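Local atomic coordinates of probable zinc protease PqqL (Escherichia coli, PDB entry 6OFT), a protein that probably acts as a zinc-dependent metalloendopeptidase of the M16 family in the periplasm, the present chain being the first half of the enzyme. Residues N245-D249 with K250-V254; Q434-N438 with E439-K443; Q410-T413 with V414-A418. All blocks are in the same frame, centred on the assembly; numbering follows the deposited sequence.

Interaction 1: N245-D249 with K250-V254; sequences NIIND and KENRV
A first torsion of -162° swings the carboxylate of D249 beside its own carbonyl carbon, whereas chi1 of -76° lays the amide of N252 beside its own backbone N; the two side chains then cross at about a right angle. The amide nitrogen does the touching here: ND2 of N252 stops 3.4 Å from CB of D249, on the carbon rather than on the acid. The carboxylate serves the backbone instead. D249 OD2 accepts from E251 N at 3.1 Å, with an N-H...O angle of 154°, the donor meeting the anti side and lying somewhat out of the carboxylate plane. This is an Asx turn, and it is nested in a type I beta turn from D249 to N252, closed by N252 N donating to D249 O at 3.1 Å. The paired turns end strand 242-248, an outermost strand of the five-stranded mixed sheet, and begin the loop that leads past strand 430-436 to strand 256-264. A water ties the strand to the turn, sitting 2.8 Å from I247 O and also accepting from N252 ND2 at 2.8 Å; the same ND2 bonds to T152 OG1 on helix 148-160. The acids also pair with that helix: R151 makes salt bridges to D249 OD1 and E251 OE1, which probably offsets the like charges of D249 OD2 and E251 OE1, 5.1 Å apart. On the strand side, K250 runs alongside N248 in the same direction, and its NZ pairs with E439 OE2 while stopping 4.2 Å from N248 OD1.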
loop_
_atom_site.group_PDB
_atom_site.type_symbol
_atom_site.label_atom_id
_atom_site.label_comp_id
_atom_site.label_asym_id
_atom_site.label_seq_id
_atom_site.Cartn_x
_atom_site.Cartn_y
_atom_site.Cartn_z
ATOM N N ASN A 245 13.138 18.848 7.281
ATOM C CA ASN A 245 14.104 17.750 7.395
ATOM C C ASN A 245 15.086 17.706 6.230
ATOM O O ASN A 245 14.734 18.040 5.102
ATOM C CB ASN A 245 13.375 16.391 7.468
ATOM C CG ASN A 245 14.246 15.260 7.971
ATOM O OD1 ASN A 245 15.258 15.471 8.625
ATOM N ND2 ASN A 245 13.878 14.036 7.672
ATOM N N ILE A 246 16.317 17.282 6.510
ATOM C CA ILE A 246 17.335 17.063 5.484
ATOM C C ILE A 246 17.821 15.641 5.708
ATOM O O ILE A 246 18.218 15.300 6.827
ATOM C CB ILE A 246 18.493 18.112 5.439
ATOM C CG1 ILE A 246 17.971 19.553 5.186
ATOM C CG2 ILE A 246 19.561 17.729 4.379
ATOM C CD1 ILE A 246 19.029 20.704 5.587
ATOM N N ILE A 247 17.685 14.785 4.675
ATOM C CA ILE A 247 18.120 13.392 4.736
ATOM C C ILE A 247 19.467 13.316 4.053
ATOM O O ILE A 247 19.562 13.524 2.843
ATOM C CB ILE A 247 17.090 12.376 4.152
ATOM C CG1 ILE A 247 15.721 12.509 4.856
ATOM C CG2 ILE A 247 17.642 10.929 4.242
ATOM C CD1 ILE A 247 14.620 11.740 4.263
ATOM N N ASN A 248 20.513 13.059 4.840
ATOM C CA ASN A 248 21.865 12.943 4.322
ATOM C C ASN A 248 22.272 11.457 4.313
ATOM O O ASN A 248 22.455 10.851 5.377
ATOM C CB ASN A 248 22.839 13.803 5.145
ATOM C CG ASN A 248 24.187 14.054 4.495
ATOM O OD1 ASN A 248 24.730 13.226 3.747
ATOM N ND2 ASN A 248 24.767 15.211 4.780
ATOM N N ASP A 249 22.358 10.867 3.109
ATOM C CA ASP A 249 22.754 9.466 2.917
ATOM C C ASP A 249 23.561 9.350 1.636
ATOM O O ASP A 249 23.029 9.563 0.545
ATOM C CB ASP A 249 21.532 8.526 2.904
ATOM C CG ASP A 249 21.810 7.041 3.144
ATOM O OD1 ASP A 249 20.969 6.379 3.779
ATOM O OD2 ASP A 249 22.860 6.538 2.673
ATOM N N LYS A 250 24.850 9.007 1.775
ATOM C CA LYS A 250 25.810 8.883 0.672
ATOM C C LYS A 250 25.427 7.813 -0.346
ATOM O O LYS A 250 25.822 7.919 -1.508
ATOM C CB LYS A 250 27.243 8.674 1.196
ATOM C CG LYS A 250 27.693 9.741 2.195
ATOM C CD LYS A 250 29.075 10.307 1.883
ATOM C CE LYS A 250 29.577 11.232 2.971
ATOM N NZ LYS A 250 28.765 12.477 3.086
ATOM N N GLU A 251 24.606 6.825 0.079
ATOM C CA GLU A 251 24.124 5.703 -0.732
ATOM C C GLU A 251 22.858 6.018 -1.543
ATOM O O GLU A 251 22.527 5.254 -2.449
ATOM C CB GLU A 251 23.940 4.434 0.124
ATOM C CG GLU A 251 25.263 3.851 0.604
ATOM C CD GLU A 251 25.276 2.405 1.065
ATOM O OE1 GLU A 251 24.189 1.796 1.198
ATOM O OE2 GLU A 251 26.389 1.882 1.300
ATOM N N ASN A 252 22.158 7.138 -1.231
ATOM C CA ASN A 252 20.979 7.574 -1.985
ATOM C C ASN A 252 21.456 8.127 -3.331
ATOM O O ASN A 252 22.513 8.765 -3.388
ATOM C CB ASN A 252 20.157 8.602 -1.196
ATOM C CG ASN A 252 19.331 8.004 -0.079
ATOM O OD1 ASN A 252 19.060 6.795 -0.032
ATOM N ND2 ASN A 252 18.880 8.845 0.839
ATOM N N ARG A 253 20.727 7.834 -4.418
ATOM C CA ARG A 253 21.176 8.203 -5.763
ATOM C C ARG A 253 20.638 9.544 -6.306
ATOM O O ARG A 253 21.227 10.090 -7.243
ATOM C CB ARG A 253 20.888 7.064 -6.761
ATOM C CG ARG A 253 19.403 6.750 -6.963
ATOM C CD ARG A 253 19.183 5.842 -8.161
ATOM N NE ARG A 253 17.873 6.063 -8.775
ATOM C CZ ARG A 253 17.651 6.883 -9.798
ATOM N NH1 ARG A 253 18.654 7.563 -10.345
ATOM N NH2 ARG A 253 16.426 7.026 -10.288
ATOM N N VAL A 254 19.539 10.066 -5.733
ATOM C CA VAL A 254 18.896 11.293 -6.216
ATOM C C VAL A 254 18.813 12.384 -5.137
ATOM O O VAL A 254 18.323 12.135 -4.034
ATOM C CB VAL A 254 17.501 10.959 -6.835
ATOM C CG1 VAL A 254 16.715 12.215 -7.189
ATOM C CG2 VAL A 254 17.637 10.056 -8.064
HETATM O O HOH W 1 19.545 11.576 0.784
#

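Interaction 2: Q434-N438 with E439-K443; sequences QMVNN and EVAAK
The carboxamide of N438 presents one face to the first turn of the helix it starts. A441 N approaches its OD1 from 42° above the carbonyl plane, and V440 N comes from the same side but much closer to that plane. N438 is thus the N-cap of helix 439-444, which follows strand 430-436 of the five-stranded mixed sheet after a very short link. One oxygen serves two backbone N-H groups: OD1 of N438 takes a bond with a nearly straight N-H from A441 N at 2.9 Å (N-H...O angle 162°) and a weak, bent one from V440 N, also at 2.9 Å. The cap depends on chi1 of N438, 62°, which turns the amide back over its own backbone and brings OD1 to these two N-H groups. At the amide's nitrogen, ND2 of N438 gives a weak bond to N437 OD1 at 3.0 Å, with N437 OD1 displaced from the amide plane, and a further bond to D329 OD1. These partners help fix which way round the amide lies, keeping oxygen rather than nitrogen toward the helix. Behind the cap the helix packs against the strand through V436, whose two branches divide the work: CG1 meets A441 CB at 3.8 Å, and CG2 meets A442 CB at 4.0 Å. M331 of helix 331-348 also touches V436, while A442 reaches N248 on the adjacent strand 242-248. The first regular helical bond runs from A442 N to N438 O at 3.0 Å, and V436 CG1 rests 3.4 Å from the carbonyl oxygen A441 O.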
loop_
_atom_site.group_PDB
_atom_site.type_symbol
_atom_site.label_atom_id
_atom_site.label_comp_id
_atom_site.label_asym_id
_atom_site.label_seq_id
_atom_site.Cartn_x
_atom_site.Cartn_y
_atom_site.Cartn_z
ATOM N N GLN A 434 14.546 17.745 2.158
ATOM C CA GLN A 434 15.621 17.727 1.180
ATOM C C GLN A 434 16.420 16.456 1.340
ATOM O O GLN A 434 16.613 15.988 2.456
ATOM C CB GLN A 434 16.530 18.954 1.296
ATOM C CG GLN A 434 15.946 20.170 0.578
ATOM C CD GLN A 434 16.622 21.451 0.967
ATOM O OE1 GLN A 434 17.241 22.129 0.147
ATOM N NE2 GLN A 434 16.504 21.822 2.223
ATOM N N MET A 435 16.892 15.907 0.223
ATOM C CA MET A 435 17.702 14.694 0.209
ATOM C C MET A 435 19.036 15.030 -0.411
ATOM O O MET A 435 19.073 15.655 -1.468
ATOM C CB MET A 435 16.978 13.574 -0.543
ATOM C CG MET A 435 15.857 12.968 0.269
ATOM S SD MET A 435 14.881 11.731 -0.610
ATOM C CE MET A 435 16.109 10.368 -0.765
ATOM N N VAL A 436 20.126 14.736 0.320
ATOM C CA VAL A 436 21.511 15.021 -0.087
ATOM C C VAL A 436 22.381 13.757 0.026
ATOM O O VAL A 436 22.156 12.938 0.922
ATOM C CB VAL A 436 22.134 16.263 0.609
ATOM C CG1 VAL A 436 21.404 17.534 0.200
ATOM C CG2 VAL A 436 22.167 16.124 2.132
ATOM N N ASN A 437 23.330 13.572 -0.910
ATOM C CA ASN A 437 24.172 12.365 -0.912
ATOM C C ASN A 437 25.685 12.642 -0.900
ATOM O O ASN A 437 26.484 11.711 -0.972
ATOM C CB ASN A 437 23.786 11.423 -2.069
ATOM C CG ASN A 437 23.881 11.997 -3.460
ATOM O OD1 ASN A 437 24.456 13.067 -3.706
ATOM N ND2 ASN A 437 23.308 11.278 -4.406
ATOM N N ASN A 438 26.072 13.912 -0.793
ATOM C CA ASN A 438 27.470 14.348 -0.715
ATOM C C ASN A 438 27.508 15.664 0.045
ATOM O O ASN A 438 26.451 16.271 0.263
ATOM C CB ASN A 438 28.130 14.444 -2.105
ATOM C CG ASN A 438 27.497 15.447 -3.034
ATOM O OD1 ASN A 438 27.725 16.658 -2.928
ATOM N ND2 ASN A 438 26.703 14.966 -3.975
ATOM N N GLU A 439 28.710 16.109 0.450
ATOM C CA GLU A 439 28.855 17.338 1.218
ATOM C C GLU A 439 28.728 18.609 0.365
ATOM O O GLU A 439 28.515 19.676 0.940
ATOM C CB GLU A 439 30.137 17.326 2.080
ATOM C CG GLU A 439 30.036 16.378 3.278
ATOM C CD GLU A 439 28.718 16.400 4.045
ATOM O OE1 GLU A 439 28.477 17.384 4.783
ATOM O OE2 GLU A 439 27.921 15.443 3.894
ATOM N N VAL A 440 28.785 18.505 -0.985
ATOM C CA VAL A 440 28.576 19.678 -1.858
ATOM C C VAL A 440 27.053 19.986 -1.853
ATOM O O VAL A 440 26.667 21.124 -1.583
ATOM C CB VAL A 440 29.135 19.516 -3.302
ATOM C CG1 VAL A 440 28.970 20.804 -4.111
ATOM C CG2 VAL A 440 30.594 19.062 -3.300
ATOM N N ALA A 441 26.199 18.959 -2.087
ATOM C CA ALA A 441 24.740 19.130 -2.049
ATOM C C ALA A 441 24.270 19.476 -0.627
ATOM O O ALA A 441 23.337 20.272 -0.481
ATOM C CB ALA A 441 24.032 17.880 -2.558
ATOM N N ALA A 442 24.943 18.909 0.416
ATOM C CA ALA A 442 24.640 19.147 1.838
ATOM C C ALA A 442 24.849 20.603 2.207
ATOM O O ALA A 442 24.040 21.171 2.940
ATOM C CB ALA A 442 25.492 18.250 2.731
ATOM N N LYS A 443 25.938 21.207 1.682
ATOM C CA LYS A 443 26.290 22.618 1.868
ATOM C C LYS A 443 25.331 23.486 1.039
ATOM O O LYS A 443 25.060 24.624 1.416
ATOM C CB LYS A 443 27.765 22.846 1.441
ATOM C CG LYS A 443 28.334 24.257 1.643
ATOM C CD LYS A 443 28.908 24.484 3.043
ATOM C CE LYS A 443 29.987 25.548 3.066
ATOM N NZ LYS A 443 29.446 26.919 2.859
#

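Interaction 3: Q410-T413 with V414-A418; sequences QQIT and VQSLA
The hydroxyl OG of S416 is held by two partners, accepting from T413 N at 2.8 Å in a nearly straight bond (N-H...O angle 164°) and bonding to E279 OE2 on helix 271-296. T413 returns the bond to S416: its OG1 accepts from S416 N at 2.9 Å, with an angle of 153°. This reciprocal pair, side chain of the N-cap to the backbone of the third helical residue and back again, is a capping box, and it opens helix 414-425 after the short loop from helix 398-408. With chi1 of T413 at 62°, OG1 is tucked in close enough to the first turn for S416 N to reach it, while CG2 points away from the carbonyl carbon. Regular helical bonding starts at the same residue, with L417 N donating to T413 O at 3.0 Å. An apolar contact flanks the polar box. CG2 of I412, the residue before the cap, meets CD2 of L417 at 3.8 Å, and the two side chains cross at an oblique angle; residues at these two positions make up a hydrophobic staple. Both are buried and continue onto helix 271-296, I412 against A278 and E279, L417 against L286. K359 NZ takes up the carbonyl oxygen of I412. Since the hydroxyl of S416 already accepts from T413 N, its own proton is probably directed at the carboxylate of E279, an acid whose negative charge near a helix N-terminus would be electrostatically favourable.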
loop_
_atom_site.group_PDB
_atom_site.type_symbol
_atom_site.label_atom_id
_atom_site.label_comp_id
_atom_site.label_asym_id
_atom_site.label_seq_id
_atom_site.Cartn_x
_atom_site.Cartn_y
_atom_site.Cartn_z
ATOM N N GLN A 410 -17.740 14.407 -14.440
ATOM C CA GLN A 410 -18.327 15.652 -14.954
ATOM C C GLN A 410 -18.650 16.632 -13.794
ATOM O O GLN A 410 -18.835 17.828 -14.022
ATOM C CB GLN A 410 -19.505 15.405 -15.921
ATOM C CG GLN A 410 -20.750 14.753 -15.332
ATOM C CD GLN A 410 -21.567 13.968 -16.344
ATOM O OE1 GLN A 410 -21.057 13.144 -17.119
ATOM N NE2 GLN A 410 -22.871 14.174 -16.331
ATOM N N GLN A 411 -18.599 16.134 -12.548
ATOM C CA GLN A 411 -18.738 16.941 -11.334
ATOM C C GLN A 411 -17.375 17.574 -10.945
ATOM O O GLN A 411 -17.320 18.430 -10.061
ATOM C CB GLN A 411 -19.276 16.077 -10.176
ATOM C CG GLN A 411 -20.779 15.887 -10.273
ATOM C CD GLN A 411 -21.283 14.951 -9.228
ATOM O OE1 GLN A 411 -21.347 15.285 -8.045
ATOM N NE2 GLN A 411 -21.646 13.750 -9.644
ATOM N N ILE A 412 -16.281 17.132 -11.592
ATOM C CA ILE A 412 -14.931 17.664 -11.336
ATOM C C ILE A 412 -14.667 18.799 -12.311
ATOM O O ILE A 412 -14.673 18.588 -13.523
ATOM C CB ILE A 412 -13.852 16.549 -11.385
ATOM C CG1 ILE A 412 -14.200 15.426 -10.366
ATOM C CG2 ILE A 412 -12.422 17.130 -11.155
ATOM C CD1 ILE A 412 -13.415 14.156 -10.530
ATOM N N THR A 413 -14.496 20.015 -11.787
ATOM C CA THR A 413 -14.273 21.198 -12.625
ATOM C C THR A 413 -12.972 21.877 -12.256
ATOM O O THR A 413 -12.348 21.529 -11.257
ATOM C CB THR A 413 -15.447 22.195 -12.514
ATOM O OG1 THR A 413 -15.551 22.653 -11.166
ATOM C CG2 THR A 413 -16.776 21.623 -13.014
ATOM N N VAL A 414 -12.576 22.870 -13.063
ATOM C CA VAL A 414 -11.418 23.714 -12.820
ATOM C C VAL A 414 -11.680 24.484 -11.505
ATOM O O VAL A 414 -10.755 24.681 -10.720
ATOM C CB VAL A 414 -11.228 24.627 -14.055
ATOM C CG1 VAL A 414 -10.679 25.998 -13.691
ATOM C CG2 VAL A 414 -10.357 23.932 -15.098
ATOM N N GLN A 415 -12.962 24.834 -11.240
ATOM C CA GLN A 415 -13.394 25.527 -10.016
ATOM C C GLN A 415 -13.397 24.605 -8.802
ATOM O O GLN A 415 -12.996 25.041 -7.719
ATOM C CB GLN A 415 -14.781 26.187 -10.196
ATOM C CG GLN A 415 -14.767 27.357 -11.189
ATOM C CD GLN A 415 -14.897 26.921 -12.628
ATOM O OE1 GLN A 415 -15.171 25.758 -12.943
ATOM N NE2 GLN A 415 -14.689 27.844 -13.541
ATOM N N SER A 416 -13.842 23.341 -8.964
ATOM C CA SER A 416 -13.865 22.391 -7.836
ATOM C C SER A 416 -12.437 22.025 -7.401
ATOM O O SER A 416 -12.160 21.890 -6.205
ATOM C CB SER A 416 -14.714 21.158 -8.152
ATOM O OG SER A 416 -14.081 20.225 -9.013
ATOM N N LEU A 417 -11.526 21.929 -8.375
ATOM C CA LEU A 417 -10.116 21.648 -8.121
ATOM C C LEU A 417 -9.382 22.856 -7.510
ATOM O O LEU A 417 -8.460 22.663 -6.714
ATOM C CB LEU A 417 -9.415 21.172 -9.401
ATOM C CG LEU A 417 -9.833 19.806 -9.961
ATOM C CD1 LEU A 417 -8.965 19.434 -11.132
ATOM C CD2 LEU A 417 -9.765 18.682 -8.893
ATOM N N ALA A 418 -9.783 24.091 -7.875
ATOM C CA ALA A 418 -9.180 25.321 -7.338
ATOM C C ALA A 418 -9.523 25.413 -5.861
ATOM O O ALA A 418 -8.672 25.803 -5.065
ATOM C CB ALA A 418 -9.691 26.551 -8.087
#

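In the fold
Interactions 1 and 2 are neighbours, their centres about 7 Å apart, at the ends of adjacent parallel strands 242-248 and 430-436 in the five-stranded sheet. They touch directly: I247 N lies 2.7 Å from Q434 O, and N252 O lies 2.8 Å from N437 ND2, both probable hydrogen bonds. Interaction 3 is remote, about 38 and 39 Å away between centres. Along the chain the order is 1, 3, 2, so that helix 414-425 leads into strand 430-436, which returns beside interaction 1. Interaction 1 belongs to the M16 inactive domain. Interactions 1 and 2 turn the chain at one end of the sheet, while interaction 3 starts a helix packed on helix 271-296, all structural packing away from the predicted zinc site.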